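Local coordinates for protein A putative transcriptional regulator (Rhodococcus sp., PDB 2HKU) that probably binds DNA at regulatory sites and controls transcription there, as other regulators of the TetR family do, at residues 20-26 against 55-60; 81-86 against 98-103; 150-155 against 201-207. One frame throughout, in Å; residues are numbered along the deposited sequence.

In the fold
The three contacts follow one another along the chain and do not touch. Contact 1 joins two helices of the N-terminal DNA-binding domain, with residues 55-60 in the predicted helix-turn-helix. Helix 63-87 follows helix 53-60 directly and runs from there to contact 2, whose centre lies about 30 Å from that of contact 1. Contact 2 packs this connecting helix on helix 92-104 of the C-terminal domain, beside a bound 1,2-ethanediol. Contact 3 ties the end of helix 125-152 to the C-terminal tail. Its centre is about 17 Å from that of contact 2 but about 45 Å from that of contact 1, across the centre of the chain.

Contact 1 of 3, residues 20-26 against 55-60; sequences QTRDALF and QVTYYY
The Tyr59 ring is sandwiched: Arg22 CB sits over the centre of one face, 4.0 Å from the ring centroid in a CH-pi contact, and Tyr58 CD2 of its own helix lies over the rim of the opposite face. The guanidinium of Arg22 has Tyr60 CE1 on one face, 3.2 Å from Arg22 NH2, with the two planes inclined by 52°. Phe26 meets Tyr60 OH at its ring edge. Arg22 CG stands anti to the backbone N (chi1 163°), and a bend at chi3 turns one guanidinium face to Tyr60 CE1, while NH2 forms a salt bridge with Glu69 of helix 63-87.

Tyr60 OH donates to Arg22 O at 3.0 Å, from above the carbonyl plane, while Phe26 N of the helical ladder reaches the same oxygen from the opposite face. The hydroxyl thus adds a second bond to a helical carbonyl. A phenylalanine here would probably lose that second grip on Arg22 O and let the first turn of helix 21-36 shift against the ring. Beside Tyr59 and Tyr60, Leu25 fits as a knob into a hole formed by these two residues with Gln55 and Val56, its CD2 lying 3.6 Å from Val56 CG2. Thr21 CG2 packs against the amide of Gln55, 3.3 Å from OE1, an oxygen that accepts from His52 N.

The axes of helix segments 21-26 and 55-60 cross at -103°, 10.4 Å apart at their closest, a separation bridged by these large side chains. Ile45 of helix 42-49 also touches Leu25, and Cys46 touches Val56. This three-helix core, with helix 21-36 packed across the predicted helix-turn-helix, is the architecture of a TetR-type DNA-binding domain.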
loop_
_atom_site.group_PDB
_atom_site.type_symbol
_atom_site.label_atom_id
_atom_site.label_comp_id
_atom_site.label_asym_id
_atom_site.label_seq_id
_atom_site.Cartn_x
_atom_site.Cartn_y
_atom_site.Cartn_z
ATOM N N GLN A 20 22.353 23.856 4.486
ATOM C CA GLN A 20 22.309 25.288 4.023
ATOM C C GLN A 20 21.771 25.418 2.569
ATOM O O GLN A 20 20.573 25.733 2.354
ATOM C CB GLN A 20 23.675 25.951 4.278
ATOM C CG GLN A 20 24.425 26.533 3.083
ATOM C CD GLN A 20 25.700 25.751 2.759
ATOM O OE1 GLN A 20 26.578 26.250 2.044
ATOM N NE2 GLN A 20 25.819 24.536 3.313
ATOM N N THR A 21 22.633 25.169 1.584
ATOM C CA THR A 21 22.137 24.781 0.260
ATOM C C THR A 21 21.558 23.371 0.366
ATOM O O THR A 21 20.493 23.120 -0.220
ATOM C CB THR A 21 23.200 24.823 -0.852
ATOM O OG1 THR A 21 24.124 25.878 -0.588
ATOM C CG2 THR A 21 22.517 25.072 -2.210
ATOM N N ARG A 22 22.239 22.471 1.109
ATOM C CA ARG A 22 21.626 21.200 1.528
ATOM C C ARG A 22 20.149 21.376 1.943
ATOM O O ARG A 22 19.256 20.707 1.364
ATOM C CB ARG A 22 22.458 20.396 2.566
ATOM C CG ARG A 22 21.634 19.291 3.301
ATOM C CD ARG A 22 22.453 18.220 4.040
ATOM N NE ARG A 22 22.444 16.860 3.438
ATOM C CZ ARG A 22 21.422 15.964 3.439
ATOM N NH1 ARG A 22 20.222 16.233 3.979
ATOM N NH2 ARG A 22 21.602 14.753 2.865
ATOM N N ASP A 23 19.880 22.290 2.890
ATOM C CA ASP A 23 18.508 22.532 3.357
ATOM C C ASP A 23 17.578 23.163 2.297
ATOM O O ASP A 23 16.373 22.804 2.207
ATOM C CB ASP A 23 18.448 23.370 4.650
ATOM C CG ASP A 23 19.159 22.719 5.824
ATOM O OD1 ASP A 23 19.220 21.464 5.917
ATOM O OD2 ASP A 23 19.651 23.489 6.690
ATOM N N ALA A 24 18.137 24.080 1.496
ATOM C CA ALA A 24 17.363 24.723 0.431
ATOM C C ALA A 24 16.858 23.664 -0.575
ATOM O O ALA A 24 15.709 23.673 -0.981
ATOM C CB ALA A 24 18.187 25.845 -0.294
ATOM N N LEU A 25 17.748 22.775 -0.958
ATOM C CA LEU A 25 17.436 21.651 -1.875
ATOM C C LEU A 25 16.344 20.719 -1.311
ATOM O O LEU A 25 15.311 20.408 -1.966
ATOM C CB LEU A 25 18.725 20.884 -2.180
ATOM C CG LEU A 25 19.567 21.498 -3.291
ATOM C CD1 LEU A 25 20.879 20.736 -3.384
ATOM C CD2 LEU A 25 18.838 21.415 -4.643
ATOM N N PHE A 26 16.540 20.385 -0.039
ATOM C CA PHE A 26 15.653 19.480 0.647
ATOM C C PHE A 26 14.256 20.008 0.693
ATOM O O PHE A 26 13.307 19.304 0.361
ATOM C CB PHE A 26 16.196 19.091 2.018
ATOM C CG PHE A 26 15.671 17.733 2.503
ATOM C CD1 PHE A 26 16.308 16.558 2.126
ATOM C CD2 PHE A 26 14.546 17.640 3.329
ATOM C CE1 PHE A 26 15.845 15.328 2.570
ATOM C CE2 PHE A 26 14.092 16.388 3.774
ATOM C CZ PHE A 26 14.739 15.271 3.414
ATOM N N GLN A 55 25.148 20.850 -6.836
ATOM C CA GLN A 55 24.954 20.698 -5.408
ATOM C C GLN A 55 24.106 19.441 -5.144
ATOM O O GLN A 55 24.285 18.774 -4.124
ATOM C CB GLN A 55 24.381 22.020 -4.811
ATOM C CG GLN A 55 25.275 23.203 -5.273
ATOM C CD GLN A 55 24.983 24.521 -4.597
ATOM O OE1 GLN A 55 24.176 25.335 -5.092
ATOM N NE2 GLN A 55 25.671 24.776 -3.478
ATOM N N VAL A 56 23.237 19.097 -6.093
ATOM C CA VAL A 56 22.487 17.860 -5.987
ATOM C C VAL A 56 23.385 16.617 -5.953
ATOM O O VAL A 56 23.256 15.772 -5.062
ATOM C CB VAL A 56 21.356 17.790 -7.027
ATOM C CG1 VAL A 56 20.574 16.482 -6.896
ATOM C CG2 VAL A 56 20.453 18.927 -6.758
ATOM N N THR A 57 24.340 16.544 -6.870
ATOM C CA THR A 57 25.253 15.405 -6.878
ATOM C C THR A 57 26.191 15.434 -5.641
ATOM O O THR A 57 26.463 14.381 -5.054
ATOM C CB THR A 57 25.950 15.158 -8.263
ATOM O OG1 THR A 57 27.019 16.060 -8.450
ATOM C CG2 THR A 57 25.005 15.383 -9.394
ATOM N N TYR A 58 26.608 16.640 -5.231
ATOM C CA TYR A 58 27.397 16.873 -4.021
ATOM C C TYR A 58 26.723 16.399 -2.739
ATOM O O TYR A 58 27.292 15.607 -1.975
ATOM C CB TYR A 58 27.664 18.372 -3.873
ATOM C CG TYR A 58 28.766 18.740 -2.894
ATOM C CD1 TYR A 58 30.031 18.113 -2.938
ATOM C CD2 TYR A 58 28.564 19.750 -1.955
ATOM C CE1 TYR A 58 31.058 18.480 -2.048
ATOM C CE2 TYR A 58 29.572 20.130 -1.073
ATOM C CZ TYR A 58 30.813 19.499 -1.122
ATOM O OH TYR A 58 31.796 19.893 -0.225
ATOM N N TYR A 59 25.528 16.918 -2.485
ATOM C CA TYR A 59 24.799 16.588 -1.270
ATOM C C TYR A 59 24.063 15.250 -1.279
ATOM O O TYR A 59 23.779 14.720 -0.197
ATOM C CB TYR A 59 23.888 17.735 -0.862
ATOM C CG TYR A 59 24.667 18.909 -0.429
ATOM C CD1 TYR A 59 25.528 18.829 0.696
ATOM C CD2 TYR A 59 24.603 20.108 -1.131
ATOM C CE1 TYR A 59 26.296 19.935 1.117
ATOM C CE2 TYR A 59 25.365 21.222 -0.724
ATOM C CZ TYR A 59 26.195 21.120 0.403
ATOM O OH TYR A 59 26.927 22.213 0.786
ATOM N N TYR A 60 23.781 14.683 -2.460
ATOM C CA TYR A 60 22.916 13.497 -2.509
ATOM C C TYR A 60 23.380 12.397 -3.429
ATOM O O TYR A 60 22.881 11.295 -3.390
ATOM C CB TYR A 60 21.468 13.899 -2.809
ATOM C CG TYR A 60 20.913 14.894 -1.827
ATOM C CD1 TYR A 60 20.384 14.487 -0.591
ATOM C CD2 TYR A 60 20.913 16.258 -2.118
ATOM C CE1 TYR A 60 19.864 15.453 0.321
ATOM C CE2 TYR A 60 20.406 17.206 -1.231
ATOM C CZ TYR A 60 19.885 16.793 -0.002
ATOM O OH TYR A 60 19.408 17.736 0.882
#

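Contact 2 of 3, residues 81-86 against 98-103; sequences RAEDDA and KLVGSL. With EDO (1,2-ethanediol), chain D.
Ala82 points its methyl toward the opposing helix, into a recess made by Leu99, Ser102 and Leu103. Its CB lies 3.5 Å from Leu99 O, 3.6 Å from Ser102 CB and 3.6 Å from Leu103 CG, so that one small group meets both backbone and side chains. One turn on, Ala86 CB comes alongside Leu99 CB at 3.7 Å. The two alanines allow the short segments to approach to 7.8 Å between axes, at 146° between their directions, which is a close, roughly antiparallel pairing.

Lys98 starts toward Ala86 and then turns outward, laying its aliphatic CD 3.6 Å from Asp85 O while its amine leads away. Ser102 OG is anti to the backbone N (chi1 -168°), which carries it past Ala82 CA; a water hydrogen-bonded to Ser102 OG donates to Asp85 OD2. No direct hydrogen bond joins the two segments, and this water supplies a polar link at their margin. The other carboxylate oxygen, Asp85 OD1, takes a nearly straight bond (167°) from Arg81 NH1, lying in the guanidinium plane and forming a salt bridge one turn along the same helix.

Leu99 directs both methyls to 1,2-ethanediol, probably from the crystallisation liquor, both of whose hydroxyls donate to Glu83 OE2, O1 at 2.6 Å. The extended Glu83 chain puts this oxygen there, and the diol is also hydrogen-bonded to Ser141, Leu146 and Trp169.

Helix 63-87 is thereby laid against helix 92-104. Phe168 of helix 161-181 touches Leu99 and Leu103, Leu146 of helix 125-152 also meets Leu99, and Val194 of helix 190-201 packs on Val100, on the side of helix 92-104 turned from residues 81-86.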
loop_
_atom_site.group_PDB
_atom_site.type_symbol
_atom_site.label_atom_id
_atom_site.label_comp_id
_atom_site.label_asym_id
_atom_site.label_seq_id
_atom_site.Cartn_x
_atom_site.Cartn_y
_atom_site.Cartn_z
ATOM N N ARG A 81 3.711 14.138 13.418
ATOM C CA ARG A 81 2.597 15.099 13.429
ATOM C C ARG A 81 1.291 14.470 13.850
ATOM O O ARG A 81 0.568 15.034 14.716
ATOM C CB ARG A 81 2.513 15.841 12.095
ATOM C CG ARG A 81 1.237 16.652 11.834
ATOM C CD ARG A 81 1.101 17.865 12.820
ATOM N NE ARG A 81 2.362 18.561 13.005
ATOM C CZ ARG A 81 2.723 19.235 14.113
ATOM N NH1 ARG A 81 1.928 19.286 15.185
ATOM N NH2 ARG A 81 3.912 19.825 14.149
ATOM N N ALA A 82 0.998 13.247 13.354
ATOM C CA ALA A 82 -0.170 12.521 13.744
ATOM C C ALA A 82 -0.157 12.186 15.231
ATOM O O ALA A 82 -1.171 12.376 15.908
ATOM C CB ALA A 82 -0.361 11.154 12.876
ATOM N N GLU A 83 0.957 11.639 15.726
ATOM C CA GLU A 83 1.112 11.287 17.121
ATOM C C GLU A 83 1.009 12.589 18.014
ATOM O O GLU A 83 0.424 12.576 19.109
ATOM C CB GLU A 83 2.470 10.608 17.325
ATOM C CG GLU A 83 2.457 9.274 16.580
ATOM C CD GLU A 83 3.770 8.484 16.647
ATOM O OE1 GLU A 83 4.829 9.071 16.997
ATOM O OE2 GLU A 83 3.682 7.271 16.354
ATOM N N ASP A 84 1.490 13.681 17.467
ATOM C CA ASP A 84 1.575 14.908 18.225
ATOM C C ASP A 84 0.188 15.449 18.381
ATOM O O ASP A 84 -0.212 15.734 19.509
ATOM C CB ASP A 84 2.502 15.878 17.529
ATOM C CG ASP A 84 3.914 15.721 17.969
ATOM O OD1 ASP A 84 4.148 15.037 18.994
ATOM O OD2 ASP A 84 4.790 16.325 17.330
ATOM N N ASP A 85 -0.547 15.492 17.262
ATOM C CA ASP A 85 -1.930 15.993 17.189
ATOM C C ASP A 85 -2.840 15.089 17.962
ATOM O O ASP A 85 -3.794 15.581 18.580
ATOM C CB ASP A 85 -2.470 16.304 15.726
ATOM C CG ASP A 85 -1.762 17.511 15.040
ATOM O OD1 ASP A 85 -0.730 17.996 15.577
ATOM O OD2 ASP A 85 -2.180 17.976 13.910
ATOM N N ALA A 86 -2.543 13.786 18.026
ATOM C CA ALA A 86 -3.274 12.845 18.882
ATOM C C ALA A 86 -3.081 12.986 20.364
ATOM O O ALA A 86 -3.969 12.607 21.146
ATOM C CB ALA A 86 -2.931 11.402 18.510
ATOM N N LYS A 98 -7.920 11.298 15.809
ATOM C CA LYS A 98 -6.983 12.319 15.505
ATOM C C LYS A 98 -5.725 11.674 14.826
ATOM O O LYS A 98 -5.231 12.161 13.873
ATOM C CB LYS A 98 -6.596 12.990 16.827
ATOM C CG LYS A 98 -7.405 14.292 17.161
ATOM C CD LYS A 98 -7.289 14.576 18.732
ATOM C CE LYS A 98 -8.344 15.663 19.158
ATOM N NZ LYS A 98 -8.166 16.809 18.296
ATOM N N LEU A 99 -5.208 10.620 15.389
ATOM C CA LEU A 99 -3.981 10.052 14.824
ATOM C C LEU A 99 -4.286 9.560 13.385
ATOM O O LEU A 99 -3.674 9.995 12.465
ATOM C CB LEU A 99 -3.435 9.001 15.746
ATOM C CG LEU A 99 -1.952 8.578 15.551
ATOM C CD1 LEU A 99 -1.481 7.865 16.824
ATOM C CD2 LEU A 99 -1.841 7.627 14.363
ATOM N N VAL A 100 -5.333 8.769 13.220
ATOM C CA VAL A 100 -5.725 8.173 11.892
ATOM C C VAL A 100 -6.170 9.209 10.931
ATOM O O VAL A 100 -5.712 9.296 9.790
ATOM C CB VAL A 100 -6.813 7.066 12.137
ATOM C CG1 VAL A 100 -7.292 6.463 10.853
ATOM C CG2 VAL A 100 -6.253 6.021 13.025
ATOM N N GLY A 101 -7.044 10.117 11.397
ATOM C CA GLY A 101 -7.391 11.269 10.570
ATOM C C GLY A 101 -6.250 12.089 10.070
ATOM O O GLY A 101 -6.325 12.617 8.968
ATOM N N SER A 102 -5.180 12.242 10.852
ATOM C CA SER A 102 -3.983 12.985 10.361
ATOM C C SER A 102 -3.240 12.260 9.238
ATOM O O SER A 102 -2.927 12.827 8.166
ATOM C CB SER A 102 -2.948 13.191 11.510
ATOM O OG SER A 102 -1.947 14.123 11.099
ATOM N N LEU A 103 -2.912 11.002 9.505
ATOM C CA LEU A 103 -2.196 10.189 8.470
ATOM C C LEU A 103 -3.035 10.054 7.195
ATOM O O LEU A 103 -2.503 10.142 6.162
ATOM C CB LEU A 103 -1.845 8.801 9.038
ATOM C CG LEU A 103 -0.805 8.851 10.161
ATOM C CD1 LEU A 103 -0.719 7.467 10.667
ATOM C CD2 LEU A 103 0.578 9.454 9.640
HETATM C C1 EDO D . 1.032 5.150 15.449
HETATM O O1 EDO D . 1.543 5.804 16.647
HETATM C C2 EDO D . 1.759 5.879 14.345
HETATM O O2 EDO D . 3.088 5.297 14.355
HETATM O O HOH W 1 -2.618 16.565 11.532
#

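Contact 3 of 3, residues 150-155 against 201-207; sequences LMRTGW and LQIPETV
Leu201, at the end of helix 190-201, meets Trp155 with its backbone and Leu150 with its side chain. Its carbonyl O receives Trp155 NE1 at 2.7 Å in an almost straight hydrogen bond (N-H...O 170°) that lies in the indole plane, although the donor is tilted 26° from the carbonyl plane. Trp155 CG is anti to the backbone N (chi1 179°), which swings the indole out to this oxygen; the bond and Leu150 CD1 over one face together limit how the ring can turn. Leu201 CD2 also touches Leu150 CD1 at 4.1 Å, the two side chains crossing at about a right angle.

The chain then leaves the helix at Gln202 with positive phi; this residue packs on Arg158 of the second subunit. Ile203 follows at the indole edge, its CA 3.9 Å from Trp155 CD1, and sends CD1 to Leu150 CD2 at 3.8 Å. Leu150 is thus shared: while CD2 takes Ile203, its CD1 covers the Trp155 ring over the centre. Thr96 of helix 92-104 touches Leu150, Leu201 and Ile203 as well. The arrangement joins the C-terminal end of helix 125-152 to the C-terminal tail in the all-helical C-terminal domain of this TetR-family protein.

Pro204, the N-cap residue of helix 205-209, brings its CD to the same ring edge, 4.1 Å from Trp155 CD1. Val207, in the first turn of that helix, points back at the 150-155 turn. Its CG1 lies 3.5 Å from Thr153 OG1, a hydroxyl hydrogen-bonded to Thr149 O, and its CG2 lies 4.1 Å from Gly154 C. Gly154 has positive phi, and a CB there would crowd both Val207 CG2 and the preceding carbonyl.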
loop_
_atom_site.group_PDB
_atom_site.type_symbol
_atom_site.label_atom_id
_atom_site.label_comp_id
_atom_site.label_asym_id
_atom_site.label_seq_id
_atom_site.Cartn_x
_atom_site.Cartn_y
_atom_site.Cartn_z
ATOM N N LEU A 150 -3.393 2.533 23.711
ATOM C CA LEU A 150 -4.416 1.516 23.823
ATOM C C LEU A 150 -4.221 0.511 24.938
ATOM O O LEU A 150 -5.176 0.157 25.629
ATOM C CB LEU A 150 -4.567 0.729 22.494
ATOM C CG LEU A 150 -4.997 1.451 21.214
ATOM C CD1 LEU A 150 -5.239 0.370 20.063
ATOM C CD2 LEU A 150 -6.217 2.323 21.422
HETATM N N MSE A 151 -3.026 -0.066 25.058
HETATM C CA MSE A 151 -2.858 -1.112 26.057
HETATM C C MSE A 151 -3.004 -0.596 27.501
HETATM O O MSE A 151 -3.419 -1.361 28.359
HETATM C CB MSE A 151 -1.528 -1.840 25.939
HETATM C CG MSE A 151 -1.407 -2.712 24.713
HETATM SE SE MSE A 151 0.537 -3.041 24.510
HETATM C CE MSE A 151 0.735 -4.394 25.944
ATOM N N ARG A 152 -2.635 0.665 27.733
ATOM C CA ARG A 152 -2.501 1.185 29.087
ATOM C C ARG A 152 -3.889 1.630 29.465
ATOM O O ARG A 152 -4.229 1.618 30.646
ATOM C CB ARG A 152 -1.463 2.324 29.233
ATOM C CG ARG A 152 -1.833 3.683 28.647
ATOM C CD ARG A 152 -0.949 4.783 29.206
ATOM N NE ARG A 152 -1.010 6.003 28.383
ATOM C CZ ARG A 152 -1.844 7.028 28.576
ATOM N NH1 ARG A 152 -2.747 7.012 29.574
ATOM N NH2 ARG A 152 -1.794 8.082 27.756
ATOM N N THR A 153 -4.697 2.008 28.463
ATOM C CA THR A 153 -6.108 2.328 28.727
ATOM C C THR A 153 -7.072 1.146 28.712
ATOM O O THR A 153 -8.258 1.368 28.892
ATOM C CB THR A 153 -6.648 3.541 27.954
ATOM O OG1 THR A 153 -6.694 3.257 26.558
ATOM C CG2 THR A 153 -5.762 4.734 28.164
ATOM N N GLY A 154 -6.594 -0.099 28.613
ATOM C CA GLY A 154 -7.484 -1.274 28.668
ATOM C C GLY A 154 -7.570 -2.271 27.476
ATOM O O GLY A 154 -8.029 -3.449 27.613
ATOM N N TRP A 155 -7.101 -1.841 26.302
ATOM C CA TRP A 155 -7.245 -2.668 25.073
ATOM C C TRP A 155 -6.371 -3.948 25.091
ATOM O O TRP A 155 -5.219 -3.903 25.524
ATOM C CB TRP A 155 -6.992 -1.713 23.866
ATOM C CG TRP A 155 -7.044 -2.263 22.473
ATOM C CD1 TRP A 155 -8.150 -2.343 21.620
ATOM C CD2 TRP A 155 -5.911 -2.750 21.711
ATOM N NE1 TRP A 155 -7.750 -2.866 20.406
ATOM C CE2 TRP A 155 -6.396 -3.113 20.428
ATOM C CE3 TRP A 155 -4.543 -2.925 22.004
ATOM C CZ2 TRP A 155 -5.559 -3.663 19.445
ATOM C CZ3 TRP A 155 -3.704 -3.449 21.013
ATOM C CH2 TRP A 155 -4.225 -3.823 19.753
ATOM N N LEU A 201 -8.910 -2.256 14.696
ATOM C CA LEU A 201 -8.487 -2.120 16.110
ATOM C C LEU A 201 -9.569 -2.651 17.065
ATOM O O LEU A 201 -9.230 -3.156 18.132
ATOM C CB LEU A 201 -8.189 -0.666 16.412
ATOM C CG LEU A 201 -6.970 -0.113 15.645
ATOM C CD1 LEU A 201 -6.836 1.372 15.808
ATOM C CD2 LEU A 201 -5.733 -0.859 16.171
ATOM N N GLN A 202 -10.844 -2.529 16.647
ATOM C CA GLN A 202 -12.053 -2.934 17.414
ATOM C C GLN A 202 -11.871 -2.551 18.920
ATOM O O GLN A 202 -11.626 -3.401 19.746
ATOM C CB GLN A 202 -12.284 -4.428 17.204
ATOM C CG GLN A 202 -13.746 -4.850 17.193
ATOM C CD GLN A 202 -14.580 -4.084 16.129
ATOM O OE1 GLN A 202 -15.322 -3.151 16.480
ATOM N NE2 GLN A 202 -14.436 -4.460 14.834
ATOM N N ILE A 203 -11.880 -1.261 19.203
ATOM C CA ILE A 203 -11.523 -0.701 20.495
ATOM C C ILE A 203 -12.858 -0.620 21.246
ATOM O O ILE A 203 -13.749 0.114 20.780
ATOM C CB ILE A 203 -11.034 0.765 20.365
ATOM C CG1 ILE A 203 -9.810 0.893 19.466
ATOM C CG2 ILE A 203 -10.727 1.375 21.784
ATOM C CD1 ILE A 203 -9.356 2.323 19.288
ATOM N N PRO A 204 -12.986 -1.361 22.383
ATOM C CA PRO A 204 -14.183 -1.270 23.252
ATOM C C PRO A 204 -14.608 0.136 23.583
ATOM O O PRO A 204 -13.767 1.043 23.805
ATOM C CB PRO A 204 -13.781 -2.056 24.493
ATOM C CG PRO A 204 -12.811 -3.147 23.981
ATOM C CD PRO A 204 -12.016 -2.377 22.882
ATOM N N GLU A 205 -15.934 0.339 23.620
ATOM C CA GLU A 205 -16.471 1.676 23.844
ATOM C C GLU A 205 -15.915 2.325 25.136
ATOM O O GLU A 205 -15.678 3.524 25.167
ATOM C CB GLU A 205 -18.009 1.682 23.829
ATOM C CG GLU A 205 -18.572 3.007 23.392
ATOM C CD GLU A 205 -20.084 3.139 23.612
ATOM O OE1 GLU A 205 -20.792 2.091 23.558
ATOM O OE2 GLU A 205 -20.558 4.300 23.854
ATOM N N THR A 206 -15.691 1.513 26.157
ATOM C CA THR A 206 -15.258 1.975 27.500
ATOM C C THR A 206 -13.809 2.527 27.469
ATOM O O THR A 206 -13.529 3.676 27.929
ATOM C CB THR A 206 -15.503 0.885 28.595
ATOM O OG1 THR A 206 -14.885 -0.360 28.235
ATOM C CG2 THR A 206 -17.035 0.635 28.781
ATOM N N VAL A 207 -12.928 1.732 26.839
ATOM C CA VAL A 207 -11.595 2.197 26.385
ATOM C C VAL A 207 -11.647 3.479 25.560
ATOM O O VAL A 207 -10.908 4.392 25.847
ATOM C CB VAL A 207 -10.867 1.100 25.617
ATOM C CG1 VAL A 207 -9.415 1.551 25.264
ATOM C CG2 VAL A 207 -10.900 -0.216 26.405
#